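PDB 3ACD: hypoxanthine-guanine phosphoribosyltransferase from Thermus thermophilus, which probably converts hypoxanthine or guanine and 5-phospho-alpha-D-ribose 1-diphosphate into IMP or GMP in magnesium-dependent purine salvage. Local coordinates for residues G8-I14 and F172-R177; F49-D54 and G158-D162; D33-K37 and R96-V100. All coordinates share one frame; numbering follows the deposited sequence.

In the fold
The three contacts illustrate how a phosphoribosyltransferase ties distant parts of its chain together, two of them near the nucleotide pocket and one remote from it. Interaction 1 joins the two ends of the chain beside the purine side of the site; the side chain of Ser175 is about 7 Å from the bound IMP. Interaction 2 touches it where Ile173 CD1 packs 3.3 Å from Gly158 O. Interaction 2 also reaches the second subunit. Interaction 3 lies where a central strand of the parallel sheet begins, at the end away from the ligand; its centre is about 33 Å from that of interaction 1 and about 21 Å from that of interaction 2, touching neither.

Interaction 1: G8-I14 and F172-R177; sequences GNGPVQI and FITSIR
A single antiparallel bridge between Ile14 and Ile173 begins the seam by which the N-terminal loop is laid along the last short strand of the chain. Their peptides form a hydrogen-bonded pair, with Ile14 N 2.8 Å from Ile173 O and Ile173 N 2.9 Å from Ile14 O, and the two side chains run side by side. Beyond the bridge, side-chain hydroxyls take over. Thr174 OG1, set anti to its own N (chi1 -176°), accepts from Gly8 N at 2.7 Å and donates to Gln13 OE1 at 2.8 Å. The bent Gln13 chain turns its amide back over the loop, where NE2 donates to Gly10 O. Ser175 OG donates to Val12 O at 2.8 Å, along a lone pair in the carbonyl plane, while Gly10 N binds Ser175 O. At Gly8 and Gly10 a CB would run into Ser175, which fits the close approach of the backbones here. Asn9 and Arg177 close the outer end: their amide and guanidinium planes are only 8° apart, with OD1 over one guanidinium face and Arg177 NE donating to Asn9 O at 3.2 Å. A water links Asn9 ND2 to Arg177 N. Underneath, Val12 and Ser175 pack on Val156, a residue of the IMP pocket, so the seam backs pocket-lining strand 156-157, while Ile14 and Ile173 rest on Ile19 of helix 16-33 and Leu132 of strand 132-133.

Interaction 2: F49-D54 and G158-D162; sequences FIFMAD and GYGLD
Tyr159 lays its ring over Ile50 and points its hydroxyl at Asp54, so that one aromatic side chain spans the first turn of helix 49-56. The tightly packed part is apolar. Ile50 CG2 stands over one face of the Tyr159 ring, 3.7 Å from its centroid and 16° off the normal, a CH-pi contact. Phe51 CB lies 3.8 Å from Tyr159 CE2. The other branch of Ile50 ends in CD1, 3.5 Å from Gly160 N, while its CG1 covers the Phe49 ring. A type I' turn from Gly158 to Leu161 presents the tyrosine; the backbone angles of Gly158 and Gly160 both call for glycine, and a water joins Phe51 N to Tyr159 O. With CG anti to the backbone N (chi1 -165°), the ring is carried along the helix.

The more open, polar end lies at partly exposed Asp54, yet it is firmly bonded: Tyr159 OH donates to Asp54 OD2 at 2.7 Å. The hydroxyl meets that oxygen on its anti side, 35° out of the carboxylate plane. A phenylalanine here would probably keep the cover over Ile50 but leave Asp54 OD2 without this donor and the far end of the new ring less firmly held. Asp54 OD1 forms a salt bridge with Arg57 of its own chain, and OD2 another with Arg57 of the second subunit. Two arginines and a phenol thus converge on one carboxylate, which is likely to favour its charged form and joins the turn preceding Asp162, which binds GMP in another structure of this protein, to the subunit interface.

Interaction 3: D33-K37 and R96-V100; sequences DYQGK and RDVIV
Tyr34 comes down on Ile99 from a type II turn, in which Lys37 N bonds back to Tyr34 O at 2.9 Å just after helix 16-33 has ended. Gly36 takes the positive phi (78°) of that turn. The opposing segment is the start of strand 97-102, and the two backbones stay well apart: the nearest CA atoms, those of Lys37 and Asp97, are 7.8 Å from each other, so side chains and water bridge the gap.

The Tyr34 ring is central. Ile99 approaches from the opposite direction and sets its CD1 over one face of the Tyr34 ring, 3.9 Å from the centroid and 23° off the normal, in a CH-pi contact. Ile99 CG1 reaches on to the hydroxyl, 3.5 Å from Tyr34 OH. Asp97 CB lies at the ring edge instead, near its plane and 4.1 Å from Tyr34 CE1. In the ring plane, beyond the hydroxyl, sits a water 2.7 Å from Tyr34 OH; it donates to Val98 O, linking the phenol to the strand backbone.

Toward the surface Lys37 folds back, bent at chi2, chi3 and chi4, and crosses Asp97 at about a right angle. The salt bridge is long, Lys37 NZ to Asp97 OD2 being 3.5 Å. A second water donates to Asp97 OD1 and is held only weakly by Lys37 NZ. The firmer partner of Asp97 is Ser125, whose OG bonds to OD1 at the start of strand 125-130.

Strand 97-102 pairs with strands 40-45 and 125-130 in the parallel sheet, and the turn returns the chain from helix 16-33 to strand 40-45. Such helix-to-strand returns, closed over the strand beginnings at the end away from the nucleotide, belong to the Rossmann-like alpha/beta core of the type I phosphoribosyltransferases.

Interaction 1: G8-I14 and F172-R177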
loop_
_atom_site.group_PDB
_atom_site.type_symbol
_atom_site.label_atom_id
_atom_site.label_comp_id
_atom_site.label_asym_id
_atom_site.label_seq_id
_atom_site.Cartn_x
_atom_site.Cartn_y
_atom_site.Cartn_z
ATOM N N GLY A 8 -10.609 2.282 19.825
ATOM C CA GLY A 8 -11.406 1.266 20.484
ATOM C C GLY A 8 -11.056 1.357 21.958
ATOM O O GLY A 8 -10.226 2.185 22.332
ATOM N N ASN A 9 -11.659 0.520 22.797
ATOM C CA ASN A 9 -11.368 0.575 24.228
ATOM C C ASN A 9 -10.413 -0.516 24.696
ATOM O O ASN A 9 -10.387 -0.854 25.882
ATOM C CB ASN A 9 -12.662 0.501 25.043
ATOM C CG ASN A 9 -13.381 -0.823 24.881
ATOM O OD1 ASN A 9 -14.420 -1.055 25.497
ATOM N ND2 ASN A 9 -12.834 -1.697 24.050
ATOM N N GLY A 10 -9.636 -1.063 23.766
ATOM C CA GLY A 10 -8.684 -2.104 24.112
ATOM C C GLY A 10 -7.458 -1.563 24.831
ATOM O O GLY A 10 -7.297 -0.349 24.953
ATOM N N PRO A 11 -6.562 -2.443 25.305
ATOM C CA PRO A 11 -5.343 -2.056 26.021
ATOM C C PRO A 11 -4.214 -1.466 25.175
ATOM O O PRO A 11 -3.353 -0.761 25.698
ATOM C CB PRO A 11 -4.928 -3.356 26.699
ATOM C CG PRO A 11 -5.316 -4.375 25.679
ATOM C CD PRO A 11 -6.697 -3.911 25.266
ATOM N N VAL A 12 -4.211 -1.758 23.878
ATOM C CA VAL A 12 -3.165 -1.252 22.991
ATOM C C VAL A 12 -3.627 -0.041 22.184
ATOM O O VAL A 12 -4.645 -0.092 21.494
ATOM C CB VAL A 12 -2.691 -2.354 22.019
ATOM C CG1 VAL A 12 -1.631 -1.803 21.070
ATOM C CG2 VAL A 12 -2.133 -3.527 22.815
ATOM N N GLN A 13 -2.864 1.043 22.282
ATOM C CA GLN A 13 -3.165 2.281 21.578
ATOM C C GLN A 13 -1.846 2.920 21.139
ATOM O O GLN A 13 -0.987 3.212 21.974
ATOM C CB GLN A 13 -3.906 3.254 22.506
ATOM C CG GLN A 13 -5.148 2.692 23.206
ATOM C CD GLN A 13 -6.304 2.418 22.258
ATOM O OE1 GLN A 13 -6.429 3.052 21.209
ATOM N NE2 GLN A 13 -7.170 1.482 22.638
ATOM N N ILE A 14 -1.679 3.129 19.836
ATOM C CA ILE A 14 -0.455 3.738 19.320
ATOM C C ILE A 14 -0.842 4.829 18.325
ATOM O O ILE A 14 -1.453 4.550 17.291
ATOM C CB ILE A 14 0.445 2.693 18.620
ATOM C CG1 ILE A 14 0.568 1.441 19.494
ATOM C CG2 ILE A 14 1.827 3.277 18.387
ATOM C CD1 ILE A 14 1.416 0.335 18.879
ATOM N N PHE A 172 -4.135 5.408 13.072
ATOM C CA PHE A 172 -3.446 4.949 14.271
ATOM C C PHE A 172 -3.751 3.485 14.560
ATOM O O PHE A 172 -4.616 2.877 13.926
ATOM C CB PHE A 172 -3.867 5.813 15.465
ATOM C CG PHE A 172 -5.359 5.946 15.617
ATOM C CD1 PHE A 172 -6.127 4.882 16.087
ATOM C CD2 PHE A 172 -6.003 7.124 15.249
ATOM C CE1 PHE A 172 -7.517 4.989 16.184
ATOM C CE2 PHE A 172 -7.392 7.242 15.340
ATOM C CZ PHE A 172 -8.150 6.171 15.808
ATOM N N ILE A 173 -3.022 2.920 15.515
ATOM C CA ILE A 173 -3.236 1.539 15.915
ATOM C C ILE A 173 -4.063 1.571 17.193
ATOM O O ILE A 173 -3.743 2.307 18.128
ATOM C CB ILE A 173 -1.892 0.806 16.202
ATOM C CG1 ILE A 173 -1.242 0.363 14.888
ATOM C CG2 ILE A 173 -2.129 -0.399 17.112
ATOM C CD1 ILE A 173 -2.023 -0.705 14.140
ATOM N N THR A 174 -5.138 0.791 17.221
ATOM C CA THR A 174 -5.989 0.719 18.399
ATOM C C THR A 174 -6.363 -0.742 18.635
ATOM O O THR A 174 -5.850 -1.632 17.955
ATOM C CB THR A 174 -7.255 1.600 18.239
ATOM O OG1 THR A 174 -8.024 1.566 19.450
ATOM C CG2 THR A 174 -8.106 1.123 17.088
ATOM N N SER A 175 -7.246 -0.998 19.591
ATOM C CA SER A 175 -7.627 -2.369 19.895
ATOM C C SER A 175 -8.964 -2.451 20.611
ATOM O O SER A 175 -9.528 -1.436 21.016
ATOM C CB SER A 175 -6.556 -3.015 20.780
ATOM O OG SER A 175 -6.395 -2.275 21.986
ATOM N N ILE A 176 -9.457 -3.676 20.764
ATOM C CA ILE A 176 -10.717 -3.924 21.455
ATOM C C ILE A 176 -10.396 -4.721 22.709
ATOM O O ILE A 176 -9.267 -5.180 22.890
ATOM C CB ILE A 176 -11.691 -4.757 20.595
ATOM C CG1 ILE A 176 -11.035 -6.089 20.220
ATOM C CG2 ILE A 176 -12.096 -3.977 19.354
ATOM C CD1 ILE A 176 -11.929 -7.025 19.428
ATOM N N ARG A 177 -11.386 -4.883 23.576
ATOM C CA ARG A 177 -11.190 -5.648 24.798
ATOM C C ARG A 177 -11.446 -7.117 24.497
ATOM O O ARG A 177 -12.290 -7.451 23.664
ATOM C CB ARG A 177 -12.146 -5.163 25.889
ATOM C CG ARG A 177 -11.901 -3.729 26.317
ATOM C CD ARG A 177 -12.860 -3.309 27.418
ATOM N NE ARG A 177 -12.616 -1.936 27.850
ATOM C CZ ARG A 177 -13.315 -1.316 28.796
ATOM N NH1 ARG A 177 -14.305 -1.948 29.410
ATOM N NH2 ARG A 177 -13.027 -0.063 29.122
HETATM O O HOH W 1 -14.027 -3.873 23.007
HETATM O O HOH W 2 -5.218 4.675 19.343
#

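Interaction 2: F49-D54 and G158-D162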
loop_
_atom_site.group_PDB
_atom_site.type_symbol
_atom_site.label_atom_id
_atom_site.label_comp_id
_atom_site.label_asym_id
_atom_site.label_seq_id
_atom_site.Cartn_x
_atom_site.Cartn_y
_atom_site.Cartn_z
ATOM N N PHE A 49 0.143 -3.118 3.868
ATOM C CA PHE A 49 0.314 -2.117 2.820
ATOM C C PHE A 49 0.563 -0.669 3.247
ATOM O O PHE A 49 1.265 0.058 2.542
ATOM C CB PHE A 49 -0.834 -2.213 1.797
ATOM C CG PHE A 49 -2.013 -1.331 2.091
ATOM C CD1 PHE A 49 -2.152 -0.105 1.444
ATOM C CD2 PHE A 49 -3.013 -1.748 2.961
ATOM C CE1 PHE A 49 -3.277 0.692 1.656
ATOM C CE2 PHE A 49 -4.150 -0.954 3.183
ATOM C CZ PHE A 49 -4.277 0.265 2.524
ATOM N N ILE A 50 0.022 -0.244 4.388
ATOM C CA ILE A 50 0.249 1.127 4.842
ATOM C C ILE A 50 1.637 1.226 5.481
ATOM O O ILE A 50 2.378 2.186 5.241
ATOM C CB ILE A 50 -0.875 1.583 5.818
ATOM C CG1 ILE A 50 -2.205 1.624 5.049
ATOM C CG2 ILE A 50 -0.552 2.958 6.400
ATOM C CD1 ILE A 50 -3.378 2.249 5.794
ATOM N N PHE A 51 1.992 0.229 6.286
ATOM C CA PHE A 51 3.311 0.171 6.909
ATOM C C PHE A 51 4.341 0.195 5.772
ATOM O O PHE A 51 5.337 0.921 5.823
ATOM C CB PHE A 51 3.428 -1.122 7.723
ATOM C CG PHE A 51 4.806 -1.394 8.271
ATOM C CD1 PHE A 51 5.550 -0.389 8.879
ATOM C CD2 PHE A 51 5.330 -2.686 8.238
ATOM C CE1 PHE A 51 6.798 -0.666 9.450
ATOM C CE2 PHE A 51 6.575 -2.972 8.806
ATOM C CZ PHE A 51 7.309 -1.958 9.415
ATOM N N MET A 52 4.083 -0.597 4.736
ATOM C CA MET A 52 4.966 -0.660 3.572
ATOM C C MET A 52 5.095 0.716 2.906
ATOM O O MET A 52 6.204 1.186 2.630
ATOM C CB MET A 52 4.408 -1.665 2.558
ATOM C CG MET A 52 5.213 -1.775 1.270
ATOM S SD MET A 52 6.669 -2.837 1.405
ATOM C CE MET A 52 7.002 -3.152 -0.352
ATOM N N ALA A 53 3.959 1.358 2.643
ATOM C CA ALA A 53 3.958 2.672 2.000
ATOM C C ALA A 53 4.784 3.700 2.769
ATOM O O ALA A 53 5.541 4.466 2.171
ATOM C CB ALA A 53 2.520 3.178 1.836
ATOM N N ASP A 54 4.647 3.720 4.090
ATOM C CA ASP A 54 5.403 4.678 4.896
ATOM C C ASP A 54 6.870 4.281 5.037
ATOM O O ASP A 54 7.759 5.130 4.971
ATOM C CB ASP A 54 4.777 4.818 6.286
ATOM C CG ASP A 54 3.409 5.469 6.248
ATOM O OD1 ASP A 54 2.990 5.914 5.160
ATOM O OD2 ASP A 54 2.754 5.537 7.307
ATOM N N GLY A 158 -6.393 -1.040 12.571
ATOM C CA GLY A 158 -6.074 0.307 12.140
ATOM C C GLY A 158 -4.734 0.285 11.423
ATOM O O GLY A 158 -4.025 -0.721 11.467
ATOM N N TYR A 159 -4.390 1.380 10.751
ATOM C CA TYR A 159 -3.118 1.486 10.038
ATOM C C TYR A 159 -2.887 0.258 9.141
ATOM O O TYR A 159 -1.807 -0.338 9.150
ATOM C CB TYR A 159 -1.970 1.626 11.054
ATOM C CG TYR A 159 -0.651 2.104 10.473
ATOM C CD1 TYR A 159 -0.443 3.453 10.159
ATOM C CD2 TYR A 159 0.387 1.207 10.230
ATOM C CE1 TYR A 159 0.775 3.889 9.618
ATOM C CE2 TYR A 159 1.598 1.629 9.690
ATOM C CZ TYR A 159 1.788 2.967 9.384
ATOM O OH TYR A 159 2.988 3.365 8.834
ATOM N N GLY A 160 -3.911 -0.118 8.380
ATOM C CA GLY A 160 -3.791 -1.259 7.485
ATOM C C GLY A 160 -4.387 -2.555 8.006
ATOM O O GLY A 160 -4.857 -3.389 7.226
ATOM N N LEU A 161 -4.368 -2.732 9.324
ATOM C CA LEU A 161 -4.905 -3.941 9.938
ATOM C C LEU A 161 -6.416 -3.815 10.075
ATOM O O LEU A 161 -6.933 -2.769 10.465
ATOM C CB LEU A 161 -4.254 -4.180 11.305
ATOM C CG LEU A 161 -2.773 -4.596 11.288
ATOM C CD1 LEU A 161 -1.920 -3.474 10.723
ATOM C CD2 LEU A 161 -2.316 -4.934 12.705
ATOM N N ASP A 162 -7.120 -4.896 9.764
ATOM C CA ASP A 162 -8.574 -4.886 9.800
ATOM C C ASP A 162 -9.248 -5.515 11.005
ATOM O O ASP A 162 -8.642 -6.242 11.796
ATOM C CB ASP A 162 -9.120 -5.592 8.561
ATOM C CG ASP A 162 -8.933 -7.099 8.631
ATOM O OD1 ASP A 162 -7.775 -7.546 8.737
ATOM O OD2 ASP A 162 -9.941 -7.832 8.592
HETATM O O HOH W 3 -0.097 -1.528 7.187
#

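Interaction 3: D33-K37 and R96-V100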
loop_
_atom_site.group_PDB
_atom_site.type_symbol
_atom_site.label_atom_id
_atom_site.label_comp_id
_atom_site.label_asym_id
_atom_site.label_seq_id
_atom_site.Cartn_x
_atom_site.Cartn_y
_atom_site.Cartn_z
ATOM N N ASP A 33 21.906 -0.290 7.301
ATOM C CA ASP A 33 22.275 -1.699 7.209
ATOM C C ASP A 33 22.468 -2.169 5.774
ATOM O O ASP A 33 23.297 -3.040 5.508
ATOM C CB ASP A 33 21.212 -2.585 7.873
ATOM C CG ASP A 33 21.156 -2.413 9.379
ATOM O OD1 ASP A 33 22.027 -1.712 9.938
ATOM O OD2 ASP A 33 20.240 -2.990 10.006
ATOM N N TYR A 34 21.700 -1.596 4.852
ATOM C CA TYR A 34 21.775 -1.990 3.450
ATOM C C TYR A 34 22.531 -1.032 2.544
ATOM O O TYR A 34 22.314 -1.017 1.331
ATOM C CB TYR A 34 20.364 -2.207 2.899
ATOM C CG TYR A 34 19.706 -3.457 3.429
ATOM C CD1 TYR A 34 19.614 -4.603 2.642
ATOM C CD2 TYR A 34 19.206 -3.506 4.730
ATOM C CE1 TYR A 34 19.040 -5.765 3.134
ATOM C CE2 TYR A 34 18.633 -4.665 5.234
ATOM C CZ TYR A 34 18.552 -5.791 4.430
ATOM O OH TYR A 34 17.988 -6.942 4.922
ATOM N N GLN A 35 23.419 -0.232 3.120
ATOM C CA GLN A 35 24.195 0.701 2.315
ATOM C C GLN A 35 24.947 -0.091 1.246
ATOM O O GLN A 35 25.503 -1.155 1.528
ATOM C CB GLN A 35 25.181 1.473 3.197
ATOM C CG GLN A 35 26.136 0.594 3.989
ATOM C CD GLN A 35 27.013 1.392 4.938
ATOM O OE1 GLN A 35 27.775 2.264 4.515
ATOM N NE2 GLN A 35 26.909 1.096 6.230
ATOM N N GLY A 36 24.938 0.422 0.020
ATOM C CA GLY A 36 25.626 -0.241 -1.074
ATOM C C GLY A 36 24.877 -1.429 -1.648
ATOM O O GLY A 36 25.370 -2.099 -2.555
ATOM N N LYS A 37 23.682 -1.690 -1.123
ATOM C CA LYS A 37 22.872 -2.811 -1.585
ATOM C C LYS A 37 21.588 -2.308 -2.237
ATOM O O LYS A 37 21.270 -1.126 -2.163
ATOM C CB LYS A 37 22.524 -3.721 -0.404
ATOM C CG LYS A 37 23.705 -4.036 0.501
ATOM C CD LYS A 37 24.763 -4.853 -0.218
ATOM C CE LYS A 37 24.366 -6.314 -0.291
ATOM N NZ LYS A 37 24.311 -6.912 1.071
ATOM N N ARG A 96 18.754 -12.142 -4.439
ATOM C CA ARG A 96 18.402 -10.804 -3.962
ATOM C C ARG A 96 18.455 -10.739 -2.439
ATOM O O ARG A 96 18.314 -11.757 -1.755
ATOM C CB ARG A 96 16.976 -10.404 -4.396
ATOM C CG ARG A 96 16.729 -10.222 -5.900
ATOM C CD ARG A 96 17.591 -9.123 -6.510
ATOM N NE ARG A 96 17.372 -7.804 -5.915
ATOM C CZ ARG A 96 16.323 -7.021 -6.157
ATOM N NH1 ARG A 96 15.365 -7.412 -6.993
ATOM N NH2 ARG A 96 16.236 -5.834 -5.567
ATOM N N ASP A 97 18.673 -9.537 -1.916
ATOM C CA ASP A 97 18.676 -9.321 -0.475
ATOM C C ASP A 97 17.236 -8.914 -0.196
ATOM O O ASP A 97 16.840 -7.769 -0.414
ATOM C CB ASP A 97 19.661 -8.217 -0.103
ATOM C CG ASP A 97 21.098 -8.645 -0.311
ATOM O OD1 ASP A 97 21.504 -9.652 0.306
ATOM O OD2 ASP A 97 21.814 -7.993 -1.093
ATOM N N VAL A 98 16.455 -9.885 0.260
ATOM C CA VAL A 98 15.036 -9.699 0.523
ATOM C C VAL A 98 14.666 -9.218 1.921
ATOM O O VAL A 98 15.276 -9.609 2.918
ATOM C CB VAL A 98 14.273 -11.023 0.262
ATOM C CG1 VAL A 98 12.778 -10.832 0.502
ATOM C CG2 VAL A 98 14.534 -11.501 -1.165
ATOM N N ILE A 99 13.659 -8.352 1.978
ATOM C CA ILE A 99 13.146 -7.860 3.249
ATOM C C ILE A 99 11.638 -8.077 3.211
ATOM O O ILE A 99 10.944 -7.493 2.381
ATOM C CB ILE A 99 13.402 -6.351 3.470
ATOM C CG1 ILE A 99 14.905 -6.051 3.494
ATOM C CG2 ILE A 99 12.769 -5.921 4.799
ATOM C CD1 ILE A 99 15.225 -4.565 3.635
ATOM N N VAL A 100 11.145 -8.938 4.093
ATOM C CA VAL A 100 9.716 -9.216 4.175
ATOM C C VAL A 100 9.100 -8.113 5.033
ATOM O O VAL A 100 9.643 -7.767 6.079
ATOM C CB VAL A 100 9.445 -10.578 4.854
ATOM C CG1 VAL A 100 7.942 -10.817 4.974
ATOM C CG2 VAL A 100 10.100 -11.701 4.052
HETATM O O HOH W 4 17.998 -9.062 3.293
HETATM O O HOH W 5 23.957 -10.325 0.948
#